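Local coordinates for alpha-actinin-like protein 1 (Schizosaccharomyces pombe, PDB 5BVR) that binds and laterally associates with actin filaments, helping to form and organise the actin ring in cytokinesis and septation, at residues A163-H168 / F191-K196; A118-E123 / Y223-F228. One frame throughout, in Å; residues are numbered along the deposited sequence.

The two contacts lie 15 Å apart, centre to centre, and meet at the C-terminal helix 217-234. Contact 2 joins the chain just after helix 101-117 to that helix; contact 1 brings together helices 159-168 and 183-198 within the second calponin-homology (CH) domain. Along the sequence, contact 1 is nested inside the much longer loop closed by contact 2. Tyr223 and Tyr227, on the helix of contact 2, reach the helices of contact 1: Phe191 CD1 is 3.4 Å from Tyr223 OH, and Ala194 CB is 3.5 Å from Tyr227 OH. One helix thus ties the interior of the second CH domain to the linker between the CH domains of this tandem-CH actin-binding domain.

Contact 1 (A163-H168 / F191-K196); sequences ALIHQH and FDIAQK. With ZN (zinc ion), chain B.
Ile165 meets Ile193 and Ala194 through methyl groups, and each nearby ring has its own partner. The Phe191 ring makes an edge-to-face contact with Phe161, the Tyr227 ring of helix 217-234 packs against Ile165, and the imidazole of His168 stacks on Phe231 and binds a zinc ion through ND1. This is helix-helix packing within the second calponin-homology domain, between helices 159-168 and 183-198. The link is slender: CG2 of Ile165 lies 4.0 Å from CG2 of Ile193, and the other branch sends Ile165 CD1 to 4.2 Å from Ala194 CB. In both isoleucines CG2 is anti to the backbone N (chi1 -67° in Ile165, -68° in Ile193), which brings the two methyls together. At the end of helix 159-168, Gln167 folds back so that NE2 donates to Leu164 O at 2.9 Å. The donor lies in the carbonyl plane and on a lone pair, but the bond is bent (142° at the hydrogen) and the oxygen is tilted from the amide plane of Gln167. Gln167 NE2 also donates a long bond of 3.3 Å to one of the zinc-bound waters. Two waters and Asp235 share the metal with His168, whose ND1 binds the zinc at 1.9 Å.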
ATOM      1  N   ALA A 163      15.583  -9.656  -6.383  1.00 17.37           N
ATOM      2  CA  ALA A 163      16.227 -10.558  -5.428  1.00 18.48           C
ATOM      3  C   ALA A 163      15.182 -11.148  -4.494  1.00 17.60           C
ATOM      4  O   ALA A 163      15.252 -12.341  -4.163  1.00 17.90           O
ATOM      5  CB  ALA A 163      17.275  -9.832  -4.633  1.00 18.42           C
ATOM      6  N   LEU A 164      14.214 -10.337  -4.060  1.00 15.16           N
ATOM      7  CA  LEU A 164      13.169 -10.857  -3.182  1.00 15.08           C
ATOM      8  C   LEU A 164      12.427 -11.992  -3.854  1.00 19.73           C
ATOM      9  O   LEU A 164      12.155 -13.005  -3.236  1.00 18.86           O
ATOM     10  CB  LEU A 164      12.192  -9.751  -2.802  1.00 15.18           C
ATOM     11  CG  LEU A 164      12.592  -8.812  -1.673  1.00 16.84           C
ATOM     12  CD1 LEU A 164      11.522  -7.729  -1.514  1.00 19.45           C
ATOM     13  CD2 LEU A 164      12.780  -9.534  -0.362  1.00 20.30           C
ATOM     14  N   ILE A 165      12.085 -11.812  -5.124  1.00 16.06           N
ATOM     15  CA  ILE A 165      11.358 -12.827  -5.870  1.00 18.19           C
ATOM     16  C   ILE A 165      12.230 -14.067  -6.055  1.00 18.47           C
ATOM     17  O   ILE A 165      11.789 -15.194  -5.797  1.00 20.33           O
ATOM     18  CB  ILE A 165      10.908 -12.298  -7.234  1.00 19.16           C
ATOM     19  CG1 ILE A 165       9.857 -11.204  -7.018  1.00 19.93           C
ATOM     20  CG2 ILE A 165      10.318 -13.418  -8.079  1.00 23.28           C
ATOM     21  CD1 ILE A 165       9.515 -10.444  -8.269  1.00 22.64           C
ATOM     22  N   HIS A 166      13.459 -13.862  -6.502  1.00 19.35           N
ATOM     23  CA  HIS A 166      14.357 -14.983  -6.736  1.00 19.84           C
ATOM     24  C   HIS A 166      14.582 -15.852  -5.490  1.00 20.44           C
ATOM     25  O   HIS A 166      14.588 -17.099  -5.578  1.00 21.96           O
ATOM     26  CB  HIS A 166      15.698 -14.475  -7.277  1.00 20.18           C
ATOM     27  CG  HIS A 166      16.722 -15.540  -7.455  1.00 22.59           C
ATOM     28  ND1 HIS A 166      17.843 -15.620  -6.658  1.00 23.49           N
ATOM     29  CD2 HIS A 166      16.808 -16.562  -8.337  1.00 26.15           C
ATOM     30  CE1 HIS A 166      18.573 -16.656  -7.040  1.00 27.33           C
ATOM     31  NE2 HIS A 166      17.978 -17.231  -8.070  1.00 27.36           N
ATOM     32  N   GLN A 167      14.793 -15.239  -4.333  1.00 20.26           N
ATOM     33  CA  GLN A 167      15.104 -16.033  -3.148  1.00 22.02           C
ATOM     34  C   GLN A 167      13.881 -16.817  -2.682  1.00 21.28           C
ATOM     35  O   GLN A 167      14.009 -17.906  -2.122  1.00 24.28           O
ATOM     36  CB  GLN A 167      15.701 -15.205  -2.015  1.00 21.77           C
ATOM     37  CG  GLN A 167      14.838 -14.094  -1.497  1.00 19.00           C
ATOM     38  CD  GLN A 167      13.829 -14.568  -0.491  1.00 19.05           C
ATOM     39  OE1 GLN A 167      14.123 -15.445   0.330  1.00 22.69           O
ATOM     40  NE2 GLN A 167      12.639 -13.955  -0.518  1.00 20.79           N
ATOM     41  N   HIS A 168      12.699 -16.285  -2.979  1.00 20.25           N
ATOM     42  CA  HIS A 168      11.461 -16.954  -2.603  1.00 21.47           C
ATOM     43  C   HIS A 168      11.086 -18.043  -3.618  1.00 25.47           C
ATOM     44  O   HIS A 168      10.609 -19.125  -3.237  1.00 26.40           O
ATOM     45  CB  HIS A 168      10.369 -15.887  -2.463  1.00 20.13           C
ATOM     46  CG  HIS A 168       8.979 -16.429  -2.360  1.00 20.87           C
ATOM     47  ND1 HIS A 168       8.489 -17.078  -1.233  1.00 19.74           N
ATOM     48  CD2 HIS A 168       7.988 -16.430  -3.275  1.00 23.61           C
ATOM     49  CE1 HIS A 168       7.224 -17.405  -1.468  1.00 24.10           C
ATOM     50  NE2 HIS A 168       6.909 -17.048  -2.703  1.00 23.11           N
ATOM     51  N   PHE A 191       7.923  -6.646 -11.297  1.00 18.76           N
ATOM     52  CA  PHE A 191       6.531  -6.278 -11.093  1.00 19.57           C
ATOM     53  C   PHE A 191       5.611  -7.255 -11.821  1.00 19.39           C
ATOM     54  O   PHE A 191       4.554  -7.610 -11.287  1.00 19.80           O
ATOM     55  CB  PHE A 191       6.257  -4.854 -11.573  1.00 18.80           C
ATOM     56  CG  PHE A 191       6.891  -3.777 -10.731  1.00 16.13           C
ATOM     57  CD1 PHE A 191       7.748  -4.063  -9.665  1.00 14.99           C
ATOM     58  CD2 PHE A 191       6.601  -2.447 -11.001  1.00 16.88           C
ATOM     59  CE1 PHE A 191       8.302  -3.012  -8.904  1.00 16.99           C
ATOM     60  CE2 PHE A 191       7.154  -1.431 -10.256  1.00 18.56           C
ATOM     61  CZ  PHE A 191       7.992  -1.719  -9.205  1.00 17.65           C
ATOM     62  N   ASP A 192       6.007  -7.676 -13.021  1.00 19.75           N
ATOM     63  CA  ASP A 192       5.194  -8.593 -13.831  1.00 22.26           C
ATOM     64  C   ASP A 192       5.126  -9.981 -13.193  1.00 21.83           C
ATOM     65  O   ASP A 192       4.053 -10.578 -13.076  1.00 21.70           O
ATOM     66  CB  ASP A 192       5.791  -8.733 -15.232  1.00 25.55           C
ATOM     67  CG  ASP A 192       5.577  -7.518 -16.101  1.00 28.59           C
ATOM     68  OD1 ASP A 192       4.776  -6.638 -15.736  1.00 32.94           O
ATOM     69  OD2 ASP A 192       6.223  -7.454 -17.182  1.00 31.32           O
ATOM     70  N   ILE A 193       6.267 -10.499 -12.782  1.00 23.04           N
ATOM     71  CA  ILE A 193       6.306 -11.816 -12.167  1.00 21.30           C
ATOM     72  C   ILE A 193       5.550 -11.823 -10.838  1.00 22.14           C
ATOM     73  O   ILE A 193       4.763 -12.737 -10.575  1.00 20.69           O
ATOM     74  CB  ILE A 193       7.739 -12.291 -11.978  1.00 22.97           C
ATOM     75  CG1 ILE A 193       8.379 -12.554 -13.342  1.00 23.42           C
ATOM     76  CG2 ILE A 193       7.783 -13.549 -11.137  1.00 21.65           C
ATOM     77  CD1 ILE A 193       9.870 -12.806 -13.271  1.00 25.40           C
ATOM     78  N   ALA A 194       5.779 -10.816 -10.001  1.00 18.30           N
ATOM     79  CA  ALA A 194       5.042 -10.669  -8.740  1.00 17.77           C
ATOM     80  C   ALA A 194       3.537 -10.730  -8.968  1.00 22.40           C
ATOM     81  O   ALA A 194       2.804 -11.426  -8.258  1.00 20.49           O
ATOM     82  CB  ALA A 194       5.418  -9.360  -8.072  1.00 19.47           C
ATOM     83  N   GLN A 195       3.064 -10.007  -9.975  1.00 19.40           N
ATOM     84  CA  GLN A 195       1.626  -9.975 -10.239  1.00 23.48           C
ATOM     85  C   GLN A 195       1.137 -11.289 -10.834  1.00 21.97           C
ATOM     86  O   GLN A 195       0.173 -11.878 -10.343  1.00 26.74           O
ATOM     87  CB  GLN A 195       1.287  -8.810 -11.161  1.00 23.01           C
ATOM     88  CG  GLN A 195      -0.190  -8.563 -11.331  1.00 29.83           C
ATOM     89  CD  GLN A 195      -0.774  -9.368 -12.460  1.00 50.70           C
ATOM     90  OE1 GLN A 195      -0.288  -9.311 -13.594  1.00 55.81           O
ATOM     91  NE2 GLN A 195      -1.823 -10.132 -12.163  1.00 51.18           N
ATOM     92  N   LYS A 196       1.809 -11.769 -11.872  1.00 21.38           N
ATOM     93  CA  LYS A 196       1.290 -12.919 -12.632  1.00 24.16           C
ATOM     94  C   LYS A 196       1.432 -14.247 -11.894  1.00 30.33           C
ATOM     95  O   LYS A 196       0.578 -15.129 -12.035  1.00 29.70           O
ATOM     96  CB  LYS A 196       1.978 -12.987 -13.992  1.00 33.51           C
ATOM     97  CG  LYS A 196       1.516 -14.130 -14.872  1.00 52.57           C
ATOM     98  CD  LYS A 196       2.221 -14.104 -16.223  1.00 60.81           C
ATOM     99  CE  LYS A 196       1.762 -15.249 -17.112  1.00 63.80           C
ATOM    100  NZ  LYS A 196       1.996 -16.572 -16.471  1.00 64.00           N
TER
HETATM  101 ZN    ZN B 301       9.266 -17.292   0.471  0.93 19.42          ZN
HETATM  102  O   HOH W   1      10.271 -15.404   1.255  1.00 11.49           O
HETATM  103  O   HOH W   2      10.689 -18.697   0.300  1.00 24.42           O

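Contact 2 (A118-E123 / Y223-F228); sequences ADINEE and YVAEYF
Ile120 carries its CG1 branch beside the backbone N (chi1 -64°) and CG2 on the other side, anti to that nitrogen, while Phe228 swings its ring out with CG anti to its own N (chi1 175°); together these torsions run the two side chains past each other in opposite directions, with CG2 over the ring face. The CG2 methyl sits 3.6 Å from the centroid of the Phe228 ring and only 5° off its normal, an almost perfectly centred CH-pi contact. CG1 stays above the same face, displaced toward CD2 and CE2, 3.7 Å from Phe228 CD2. Beyond it, the extended branch continues along the helix until Ile120 CD1 touches Ala225 CB at 4.0 Å, one turn earlier. At the far end of the ring, the carbonyl oxygen Asn121 O approaches Phe228 CZ obliquely at 3.7 Å. Trp134 of helix 127-138 meets Phe228 edge-to-face. With an alanine here in place of Phe228, the CG2 methyl of Ile120 would probably lose the face it rests on, and a gap would open between the linker, helix 217-234 and Trp134. On the inward side of helix 217-234, Tyr227 OH donates to Tyr223 OH, 2.9 Å away. Strand 121-122 pairs with 125-126 in a small beta hairpin, and Ile120 and Ala127 are hydrogen-bonded through the backbone. What results is packing of the inter-domain linker on helix 217-234 of the second CH domain, as in a tandem-CH actin-binding domain of the alpha-actinin family.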
ATOM      1  N   ALA A 118       1.404  -2.540  10.473  1.00 20.33           N
ATOM      2  CA  ALA A 118       1.635  -2.682  11.908  1.00 21.16           C
ATOM      3  C   ALA A 118       1.856  -4.131  12.366  1.00 22.92           C
ATOM      4  O   ALA A 118       2.654  -4.366  13.267  1.00 27.26           O
ATOM      5  CB  ALA A 118       0.486  -2.066  12.683  1.00 21.13           C
ATOM      6  N   ASP A 119       1.158  -5.084  11.751  1.00 20.83           N
ATOM      7  CA  ASP A 119       1.232  -6.486  12.189  1.00 25.58           C
ATOM      8  C   ASP A 119       2.424  -7.236  11.589  1.00 25.80           C
ATOM      9  O   ASP A 119       2.683  -8.391  11.944  1.00 30.36           O
ATOM     10  CB  ASP A 119      -0.052  -7.236  11.832  1.00 33.53           C
ATOM     11  CG  ASP A 119      -0.066  -7.693  10.396  1.00 54.54           C
ATOM     12  OD1 ASP A 119      -0.386  -6.865   9.518  1.00 67.55           O
ATOM     13  OD2 ASP A 119       0.258  -8.874  10.140  1.00 66.92           O
ATOM     14  N   ILE A 120       3.138  -6.602  10.665  1.00 20.91           N
ATOM     15  CA  ILE A 120       4.350  -7.214  10.107  1.00 23.22           C
ATOM     16  C   ILE A 120       5.339  -7.423  11.241  1.00 26.00           C
ATOM     17  O   ILE A 120       5.555  -6.543  12.048  1.00 24.26           O
ATOM     18  CB  ILE A 120       4.933  -6.344   8.979  1.00 19.96           C
ATOM     19  CG1 ILE A 120       3.942  -6.261   7.820  1.00 20.81           C
ATOM     20  CG2 ILE A 120       6.288  -6.878   8.517  1.00 20.65           C
ATOM     21  CD1 ILE A 120       4.349  -5.399   6.675  1.00 22.66           C
ATOM     22  N   ASN A 121       5.932  -8.616  11.313  1.00 28.88           N
ATOM     23  CA  ASN A 121       6.854  -8.966  12.395  1.00 29.52           C
ATOM     24  C   ASN A 121       8.032  -9.745  11.817  1.00 32.93           C
ATOM     25  O   ASN A 121       7.834 -10.670  11.025  1.00 32.11           O
ATOM     26  CB  ASN A 121       6.127  -9.806  13.459  1.00 33.97           C
ATOM     27  CG  ASN A 121       6.925  -9.959  14.752  1.00 54.81           C
ATOM     28  OD1 ASN A 121       8.093 -10.348  14.738  1.00 63.17           O
ATOM     29  ND2 ASN A 121       6.286  -9.654  15.881  1.00 51.83           N
ATOM     30  N   GLU A 122       9.247  -9.357  12.191  1.00 22.59           N
ATOM     31  CA  GLU A 122      10.450 -10.117  11.851  1.00 22.27           C
ATOM     32  C   GLU A 122      11.405  -9.993  13.023  1.00 20.16           C
ATOM     33  O   GLU A 122      11.745  -8.894  13.430  1.00 19.37           O
ATOM     34  CB  GLU A 122      11.097  -9.561  10.558  1.00 23.86           C
ATOM     35  CG  GLU A 122      12.488 -10.104  10.233  1.00 25.73           C
ATOM     36  CD  GLU A 122      12.484 -11.522   9.713  1.00 28.54           C
ATOM     37  OE1 GLU A 122      11.404 -12.044   9.367  1.00 28.74           O
ATOM     38  OE2 GLU A 122      13.581 -12.135   9.663  1.00 33.87           O
ATOM     39  N   GLU A 123      11.828 -11.135  13.591  1.00 20.71           N
ATOM     40  CA  GLU A 123      12.802 -11.162  14.696  1.00 19.43           C
ATOM     41  C   GLU A 123      12.368 -10.269  15.863  1.00 18.73           C
ATOM     42  O   GLU A 123      13.202  -9.730  16.583  1.00 22.04           O
ATOM     43  CB  GLU A 123      14.218 -10.808  14.220  1.00 21.20           C
ATOM     44  CG  GLU A 123      14.811 -11.830  13.245  1.00 23.28           C
ATOM     45  CD  GLU A 123      16.259 -11.573  12.895  1.00 27.37           C
ATOM     46  OE1 GLU A 123      16.848 -10.595  13.398  1.00 28.15           O
ATOM     47  OE2 GLU A 123      16.816 -12.368  12.116  1.00 38.14           O
ATOM     48  N   TYR A 223       3.701  -1.041  -1.316  1.00 13.63           N
ATOM     49  CA  TYR A 223       3.891  -2.093  -2.291  1.00 14.90           C
ATOM     50  C   TYR A 223       4.763  -3.241  -1.712  1.00 13.45           C
ATOM     51  O   TYR A 223       4.404  -4.423  -1.827  1.00 14.39           O
ATOM     52  CB  TYR A 223       4.486  -1.517  -3.589  1.00 14.16           C
ATOM     53  CG  TYR A 223       4.715  -2.556  -4.659  1.00 14.44           C
ATOM     54  CD1 TYR A 223       3.681  -3.325  -5.168  1.00 14.98           C
ATOM     55  CD2 TYR A 223       5.968  -2.750  -5.187  1.00 14.49           C
ATOM     56  CE1 TYR A 223       3.916  -4.295  -6.149  1.00 15.94           C
ATOM     57  CE2 TYR A 223       6.208  -3.711  -6.167  1.00 16.03           C
ATOM     58  CZ  TYR A 223       5.192  -4.468  -6.648  1.00 16.26           C
ATOM     59  OH  TYR A 223       5.429  -5.429  -7.601  1.00 16.77           O
ATOM     60  N   VAL A 224       5.866  -2.900  -1.058  1.00 13.41           N
ATOM     61  CA  VAL A 224       6.754  -3.911  -0.501  1.00 13.77           C
ATOM     62  C   VAL A 224       6.009  -4.724   0.565  1.00 14.79           C
ATOM     63  O   VAL A 224       6.229  -5.941   0.689  1.00 14.04           O
ATOM     64  CB  VAL A 224       8.012  -3.266   0.075  1.00 13.31           C
ATOM     65  CG1 VAL A 224       8.815  -4.275   0.904  1.00 16.22           C
ATOM     66  CG2 VAL A 224       8.864  -2.705  -1.049  1.00 16.20           C
ATOM     67  N   ALA A 225       5.111  -4.102   1.330  1.00 12.53           N
ATOM     68  CA  ALA A 225       4.314  -4.848   2.316  1.00 13.98           C
ATOM     69  C   ALA A 225       3.529  -5.985   1.652  1.00 15.56           C
ATOM     70  O   ALA A 225       3.272  -7.036   2.290  1.00 15.76           O
ATOM     71  CB  ALA A 225       3.344  -3.920   3.056  1.00 14.89           C
ATOM     72  N   GLU A 226       3.131  -5.816   0.391  1.00 14.95           N
ATOM     73  CA  GLU A 226       2.417  -6.889  -0.328  1.00 16.27           C
ATOM     74  C   GLU A 226       3.311  -8.114  -0.485  1.00 17.02           C
ATOM     75  O   GLU A 226       2.827  -9.249  -0.425  1.00 17.28           O
ATOM     76  CB  GLU A 226       1.917  -6.466  -1.714  1.00 18.27           C
ATOM     77  CG  GLU A 226       0.893  -5.326  -1.705  1.00 17.48           C
ATOM     78  CD  GLU A 226      -0.506  -5.741  -1.311  1.00 25.78           C
ATOM     79  OE1 GLU A 226      -0.777  -6.953  -1.239  1.00 26.94           O
ATOM     80  OE2 GLU A 226      -1.340  -4.837  -1.085  1.00 21.90           O
ATOM     81  N   TYR A 227       4.603  -7.897  -0.708  1.00 14.27           N
ATOM     82  CA  TYR A 227       5.554  -8.993  -0.789  1.00 15.54           C
ATOM     83  C   TYR A 227       5.642  -9.744   0.535  1.00 15.61           C
ATOM     84  O   TYR A 227       5.586 -10.971   0.573  1.00 15.70           O
ATOM     85  CB  TYR A 227       6.953  -8.503  -1.180  1.00 15.84           C
ATOM     86  CG  TYR A 227       7.100  -8.112  -2.641  1.00 15.99           C
ATOM     87  CD1 TYR A 227       6.390  -7.046  -3.172  1.00 17.04           C
ATOM     88  CD2 TYR A 227       7.980  -8.776  -3.472  1.00 17.02           C
ATOM     89  CE1 TYR A 227       6.530  -6.695  -4.510  1.00 19.81           C
ATOM     90  CE2 TYR A 227       8.119  -8.437  -4.792  1.00 18.72           C
ATOM     91  CZ  TYR A 227       7.409  -7.387  -5.305  1.00 17.82           C
ATOM     92  OH  TYR A 227       7.578  -7.079  -6.628  1.00 17.53           O
ATOM     93  N   PHE A 228       5.793  -9.029   1.630  1.00 15.09           N
ATOM     94  CA  PHE A 228       5.848  -9.662   2.937  1.00 16.09           C
ATOM     95  C   PHE A 228       4.620 -10.542   3.176  1.00 15.85           C
ATOM     96  O   PHE A 228       4.727 -11.714   3.585  1.00 17.04           O
ATOM     97  CB  PHE A 228       5.910  -8.627   4.056  1.00 16.21           C
ATOM     98  CG  PHE A 228       5.852  -9.245   5.419  1.00 17.19           C
ATOM     99  CD1 PHE A 228       7.011  -9.729   6.017  1.00 17.31           C
ATOM    100  CD2 PHE A 228       4.636  -9.443   6.070  1.00 17.84           C
ATOM    101  CE1 PHE A 228       6.965 -10.353   7.260  1.00 16.82           C
ATOM    102  CE2 PHE A 228       4.595 -10.057   7.317  1.00 17.73           C
ATOM    103  CZ  PHE A 228       5.773 -10.514   7.903  1.00 18.98           C
TER